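PDB 7BTX: MDM10 isoform 1 from Saccharomyces cerevisiae, which helps tether the endoplasmic reticulum to mitochondria as a component of the ERMES complex and takes part in late assembly steps of the outer-membrane TOM translocase. Local coordinates for residues D[30-42]-D[417-430]. Numbering follows the deposited sequence.
Sequences TSRTLLDFRIPSA and KLSTSLRDKTLKLL
Phe37 drops its ring onto the hairpin formed by strands 413-420 and 426-434, and the side chains of Lys417 and Lys428 lie over its two faces. Its CG sits between the backbone N and the carbonyl carbon (chi1 57°), which turns the ring down onto the strands. A flat aromatic suits this slot, since both faces can take lysine methylenes: Lys417 CE makes a CH-pi contact 4.1 Å from the ring centroid. Leu430 adds branched apolar surface, its CB 3.6 Å from Phe37 CE2, and its CD1 reaches Ile39 CD1 and Pro40 CD, both at 3.9 Å. The hairpin belongs to the wall of a mitochondrial beta-barrel, and residues 30-42 run along the inside of that wall before entering strand 44-48. Toward the polar edge, the length of lysine lets a charge climb past the ring to the backbone of the crossing chain. Lys428 NZ stands almost on the ring normal, a cation-pi contact at 4.7 Å, and donates to Phe37 O (2.9 Å) and Leu35 O (3.3 Å). A methionine in its place would probably leave both carbonyls without this donor and the ring face without its cation. Beyond the opposite face, Lys417, bent at chi3 and chi4, sends NZ above the carbonyl plane of Thr33, 2.8 Å from Thr33 O, while also salt-bridging Glu312.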
loop_
_atom_site.group_PDB
_atom_site.type_symbol
_atom_site.label_atom_id
_atom_site.label_comp_id
_atom_site.label_asym_id
_atom_site.label_seq_id
_atom_site.Cartn_x
_atom_site.Cartn_y
_atom_site.Cartn_z
ATOM N N THR D 30 -13.561 21.740 -30.148
ATOM C CA THR D 30 -12.656 22.837 -29.852
ATOM C C THR D 30 -12.962 23.445 -28.487
ATOM O O THR D 30 -12.068 24.004 -27.849
ATOM C CB THR D 30 -12.753 23.874 -30.968
ATOM O OG1 THR D 30 -12.741 23.199 -32.228
ATOM C CG2 THR D 30 -11.548 24.781 -30.957
ATOM N N SER D 31 -14.195 23.308 -28.010
ATOM C CA SER D 31 -14.565 23.717 -26.664
ATOM C C SER D 31 -14.234 22.675 -25.607
ATOM O O SER D 31 -14.502 22.915 -24.427
ATOM C CB SER D 31 -16.060 24.021 -26.601
ATOM O OG SER D 31 -16.537 23.942 -25.271
ATOM N N ARG D 32 -13.702 21.520 -25.992
ATOM C CA ARG D 32 -13.219 20.544 -25.026
ATOM C C ARG D 32 -11.707 20.428 -25.024
ATOM O O ARG D 32 -11.129 20.016 -24.014
ATOM C CB ARG D 32 -13.829 19.168 -25.303
ATOM C CG ARG D 32 -15.336 19.140 -25.220
ATOM C CD ARG D 32 -15.861 17.717 -25.173
ATOM N NE ARG D 32 -15.188 16.843 -26.130
ATOM C CZ ARG D 32 -15.741 16.394 -27.253
ATOM N NH1 ARG D 32 -16.978 16.745 -27.569
ATOM N NH2 ARG D 32 -15.055 15.605 -28.066
ATOM N N THR D 33 -11.063 20.782 -26.128
ATOM C CA THR D 33 -9.615 20.826 -26.221
ATOM C C THR D 33 -9.071 22.084 -25.560
ATOM O O THR D 33 -8.020 22.048 -24.911
ATOM C CB THR D 33 -9.208 20.748 -27.697
ATOM O OG1 THR D 33 -9.640 19.495 -28.236
ATOM C CG2 THR D 33 -7.706 20.859 -27.883
ATOM N N LEU D 34 -9.807 23.188 -25.658
ATOM C CA LEU D 34 -9.332 24.459 -25.136
ATOM C C LEU D 34 -9.747 24.716 -23.699
ATOM O O LEU D 34 -9.134 25.560 -23.041
ATOM C CB LEU D 34 -9.815 25.601 -26.030
ATOM C CG LEU D 34 -9.083 25.612 -27.366
ATOM C CD1 LEU D 34 -9.611 26.616 -28.347
ATOM C CD2 LEU D 34 -7.679 25.942 -27.066
ATOM N N LEU D 35 -10.749 24.011 -23.184
ATOM C CA LEU D 35 -11.272 24.318 -21.862
ATOM C C LEU D 35 -11.075 23.185 -20.873
ATOM O O LEU D 35 -10.631 23.422 -19.745
ATOM C CB LEU D 35 -12.766 24.637 -21.943
ATOM C CG LEU D 35 -13.251 25.673 -22.947
ATOM C CD1 LEU D 35 -14.724 25.825 -22.778
ATOM C CD2 LEU D 35 -12.568 26.982 -22.813
ATOM N N ASP D 36 -11.403 21.955 -21.261
ATOM C CA ASP D 36 -11.554 20.849 -20.327
ATOM C C ASP D 36 -10.359 19.905 -20.326
ATOM O O ASP D 36 -10.534 18.697 -20.146
ATOM C CB ASP D 36 -12.830 20.075 -20.641
ATOM C CG ASP D 36 -14.059 20.954 -20.627
ATOM O OD1 ASP D 36 -14.078 21.935 -19.858
ATOM O OD2 ASP D 36 -15.004 20.667 -21.388
ATOM N N PHE D 37 -9.147 20.421 -20.513
ATOM C CA PHE D 37 -7.979 19.556 -20.481
ATOM C C PHE D 37 -7.656 19.163 -19.040
ATOM O O PHE D 37 -8.248 19.658 -18.077
ATOM C CB PHE D 37 -6.792 20.219 -21.179
ATOM C CG PHE D 37 -6.402 21.557 -20.620
ATOM C CD1 PHE D 37 -6.916 22.719 -21.158
ATOM C CD2 PHE D 37 -5.473 21.657 -19.598
ATOM C CE1 PHE D 37 -6.544 23.948 -20.663
ATOM C CE2 PHE D 37 -5.103 22.884 -19.102
ATOM C CZ PHE D 37 -5.636 24.027 -19.636
ATOM N N ARG D 38 -6.695 18.258 -18.890
ATOM C CA ARG D 38 -6.430 17.609 -17.616
ATOM C C ARG D 38 -5.064 18.020 -17.088
ATOM O O ARG D 38 -4.078 18.017 -17.831
ATOM C CB ARG D 38 -6.508 16.089 -17.757
ATOM C CG ARG D 38 -6.738 15.365 -16.447
ATOM C CD ARG D 38 -8.047 15.787 -15.818
ATOM N NE ARG D 38 -9.190 15.283 -16.570
ATOM C CZ ARG D 38 -9.773 14.111 -16.344
ATOM N NH1 ARG D 38 -9.323 13.320 -15.380
ATOM N NH2 ARG D 38 -10.808 13.731 -17.078
ATOM N N ILE D 39 -5.016 18.360 -15.805
ATOM C CA ILE D 39 -3.787 18.745 -15.117
ATOM C C ILE D 39 -3.253 17.528 -14.372
ATOM O O ILE D 39 -4.029 16.831 -13.704
ATOM C CB ILE D 39 -4.042 19.921 -14.159
ATOM C CG1 ILE D 39 -4.534 21.141 -14.929
ATOM C CG2 ILE D 39 -2.797 20.276 -13.376
ATOM C CD1 ILE D 39 -3.654 21.530 -16.059
ATOM N N PRO D 40 -1.961 17.216 -14.478
ATOM C CA PRO D 40 -1.395 16.136 -13.667
ATOM C C PRO D 40 -1.384 16.502 -12.193
ATOM O O PRO D 40 -1.273 17.671 -11.821
ATOM C CB PRO D 40 0.028 15.993 -14.215
ATOM C CG PRO D 40 -0.001 16.646 -15.543
ATOM C CD PRO D 40 -0.976 17.754 -15.428
ATOM N N SER D 41 -1.508 15.484 -11.345
ATOM C CA SER D 41 -1.641 15.694 -9.909
ATOM C C SER D 41 -0.418 15.219 -9.133
ATOM O O SER D 41 -0.355 15.383 -7.912
ATOM C CB SER D 41 -2.898 15.007 -9.386
ATOM O OG SER D 41 -2.853 13.617 -9.644
ATOM N N ALA D 42 0.565 14.649 -9.825
ATOM C CA ALA D 42 1.785 14.144 -9.209
ATOM C C ALA D 42 2.825 13.990 -10.304
ATOM O O ALA D 42 2.526 14.150 -11.490
ATOM C CB ALA D 42 1.566 12.809 -8.506
ATOM N N LYS D 417 -1.212 26.213 -22.386
ATOM C CA LYS D 417 -2.673 26.103 -22.393
ATOM C C LYS D 417 -3.223 26.689 -21.093
ATOM O O LYS D 417 -3.048 26.114 -20.021
ATOM C CB LYS D 417 -3.115 24.659 -22.568
ATOM C CG LYS D 417 -2.974 24.103 -23.966
ATOM C CD LYS D 417 -3.071 22.595 -23.965
ATOM C CE LYS D 417 -4.510 22.143 -23.857
ATOM N NZ LYS D 417 -5.246 22.344 -25.131
ATOM N N LEU D 418 -3.917 27.817 -21.206
ATOM C CA LEU D 418 -4.629 28.382 -20.072
ATOM C C LEU D 418 -6.122 28.080 -20.180
ATOM O O LEU D 418 -6.655 27.884 -21.270
ATOM C CB LEU D 418 -4.414 29.891 -19.989
ATOM C CG LEU D 418 -3.123 30.466 -19.406
ATOM C CD1 LEU D 418 -1.953 30.391 -20.378
ATOM C CD2 LEU D 418 -3.358 31.894 -18.964
ATOM N N SER D 419 -6.801 28.038 -19.032
ATOM C CA SER D 419 -8.258 27.929 -19.032
ATOM C C SER D 419 -8.878 28.476 -17.755
ATOM O O SER D 419 -8.892 27.800 -16.724
ATOM C CB SER D 419 -8.718 26.484 -19.218
ATOM O OG SER D 419 -8.474 25.715 -18.062
ATOM N N THR D 420 -9.433 29.680 -17.828
ATOM C CA THR D 420 -10.006 30.325 -16.657
ATOM C C THR D 420 -11.484 29.986 -16.526
ATOM O O THR D 420 -12.238 30.080 -17.490
ATOM C CB THR D 420 -9.838 31.838 -16.773
ATOM O OG1 THR D 420 -8.463 32.148 -17.019
ATOM C CG2 THR D 420 -10.279 32.528 -15.495
ATOM N N SER D 421 -11.903 29.585 -15.329
ATOM C CA SER D 421 -13.327 29.474 -15.034
ATOM C C SER D 421 -13.735 30.613 -14.109
ATOM O O SER D 421 -12.868 31.285 -13.542
ATOM C CB SER D 421 -13.651 28.124 -14.400
ATOM O OG SER D 421 -15.023 28.035 -14.073
ATOM N N LEU D 422 -15.035 30.855 -13.949
ATOM C CA LEU D 422 -15.475 31.957 -13.100
ATOM C C LEU D 422 -16.447 31.500 -12.021
ATOM O O LEU D 422 -16.503 32.098 -10.943
ATOM C CB LEU D 422 -16.114 33.063 -13.936
ATOM C CG LEU D 422 -15.234 34.262 -14.291
ATOM C CD1 LEU D 422 -14.170 33.914 -15.312
ATOM C CD2 LEU D 422 -16.096 35.402 -14.794
ATOM N N ARG D 423 -17.232 30.462 -12.301
ATOM C CA ARG D 423 -18.085 29.896 -11.262
ATOM C C ARG D 423 -17.251 29.175 -10.214
ATOM O O ARG D 423 -17.504 29.301 -9.011
ATOM C CB ARG D 423 -19.115 28.954 -11.889
ATOM C CG ARG D 423 -19.908 28.101 -10.904
ATOM C CD ARG D 423 -20.747 28.949 -9.959
ATOM N NE ARG D 423 -21.766 29.725 -10.658
ATOM C CZ ARG D 423 -22.402 30.765 -10.129
ATOM N NH1 ARG D 423 -22.122 31.154 -8.894
ATOM N NH2 ARG D 423 -23.315 31.417 -10.833
ATOM N N ASP D 424 -16.238 28.432 -10.650
ATOM C CA ASP D 424 -15.321 27.771 -9.736
ATOM C C ASP D 424 -14.108 28.624 -9.401
ATOM O O ASP D 424 -13.400 28.309 -8.437
ATOM C CB ASP D 424 -14.866 26.438 -10.331
ATOM C CG ASP D 424 -16.003 25.445 -10.469
ATOM O OD1 ASP D 424 -16.335 24.779 -9.468
ATOM O OD2 ASP D 424 -16.568 25.332 -11.577
ATOM N N LYS D 425 -13.868 29.682 -10.183
ATOM C CA LYS D 425 -12.812 30.677 -9.972
ATOM C C LYS D 425 -11.426 30.030 -9.942
ATOM O O LYS D 425 -10.651 30.193 -9.002
ATOM C CB LYS D 425 -13.076 31.506 -8.709
ATOM C CG LYS D 425 -12.481 32.918 -8.728
ATOM C CD LYS D 425 -12.547 33.571 -10.102
ATOM C CE LYS D 425 -11.903 34.946 -10.090
ATOM N NZ LYS D 425 -11.616 35.437 -11.466
ATOM N N THR D 426 -11.130 29.285 -10.999
ATOM C CA THR D 426 -9.869 28.580 -11.129
ATOM C C THR D 426 -9.071 29.153 -12.288
ATOM O O THR D 426 -9.543 30.002 -13.042
ATOM C CB THR D 426 -10.082 27.079 -11.341
ATOM O OG1 THR D 426 -10.894 26.871 -12.500
ATOM C CG2 THR D 426 -10.763 26.461 -10.138
ATOM N N LEU D 427 -7.837 28.674 -12.414
ATOM C CA LEU D 427 -6.979 29.039 -13.535
ATOM C C LEU D 427 -6.031 27.865 -13.754
ATOM O O LEU D 427 -5.059 27.706 -13.013
ATOM C CB LEU D 427 -6.225 30.332 -13.262
ATOM C CG LEU D 427 -5.121 30.743 -14.239
ATOM C CD1 LEU D 427 -5.671 30.922 -15.628
ATOM C CD2 LEU D 427 -4.442 32.011 -13.779
ATOM N N LYS D 428 -6.336 27.037 -14.742
ATOM C CA LYS D 428 -5.467 25.924 -15.078
ATOM C C LYS D 428 -4.419 26.372 -16.080
ATOM O O LYS D 428 -4.729 27.045 -17.060
ATOM C CB LYS D 428 -6.275 24.766 -15.654
ATOM C CG LYS D 428 -7.248 24.154 -14.681
ATOM C CD LYS D 428 -8.507 23.699 -15.376
ATOM C CE LYS D 428 -8.230 22.565 -16.335
ATOM N NZ LYS D 428 -9.474 22.104 -17.000
ATOM N N LEU D 429 -3.173 26.006 -15.823
ATOM C CA LEU D 429 -2.089 26.216 -16.765
ATOM C C LEU D 429 -1.481 24.869 -17.105
ATOM O O LEU D 429 -1.465 23.960 -16.276
ATOM C CB LEU D 429 -1.009 27.139 -16.201
ATOM C CG LEU D 429 -1.400 28.559 -15.806
ATOM C CD1 LEU D 429 -1.624 28.662 -14.312
ATOM C CD2 LEU D 429 -0.321 29.521 -16.248
ATOM N N LEU D 430 -0.979 24.739 -18.327
ATOM C CA LEU D 430 -0.411 23.474 -18.762
ATOM C C LEU D 430 0.603 23.733 -19.857
ATOM O O LEU D 430 0.288 24.392 -20.847
ATOM C CB LEU D 430 -1.494 22.522 -19.273
ATOM C CG LEU D 430 -1.046 21.112 -19.659
ATOM C CD1 LEU D 430 -0.804 20.265 -18.434
ATOM C CD2 LEU D 430 -2.064 20.460 -20.553
#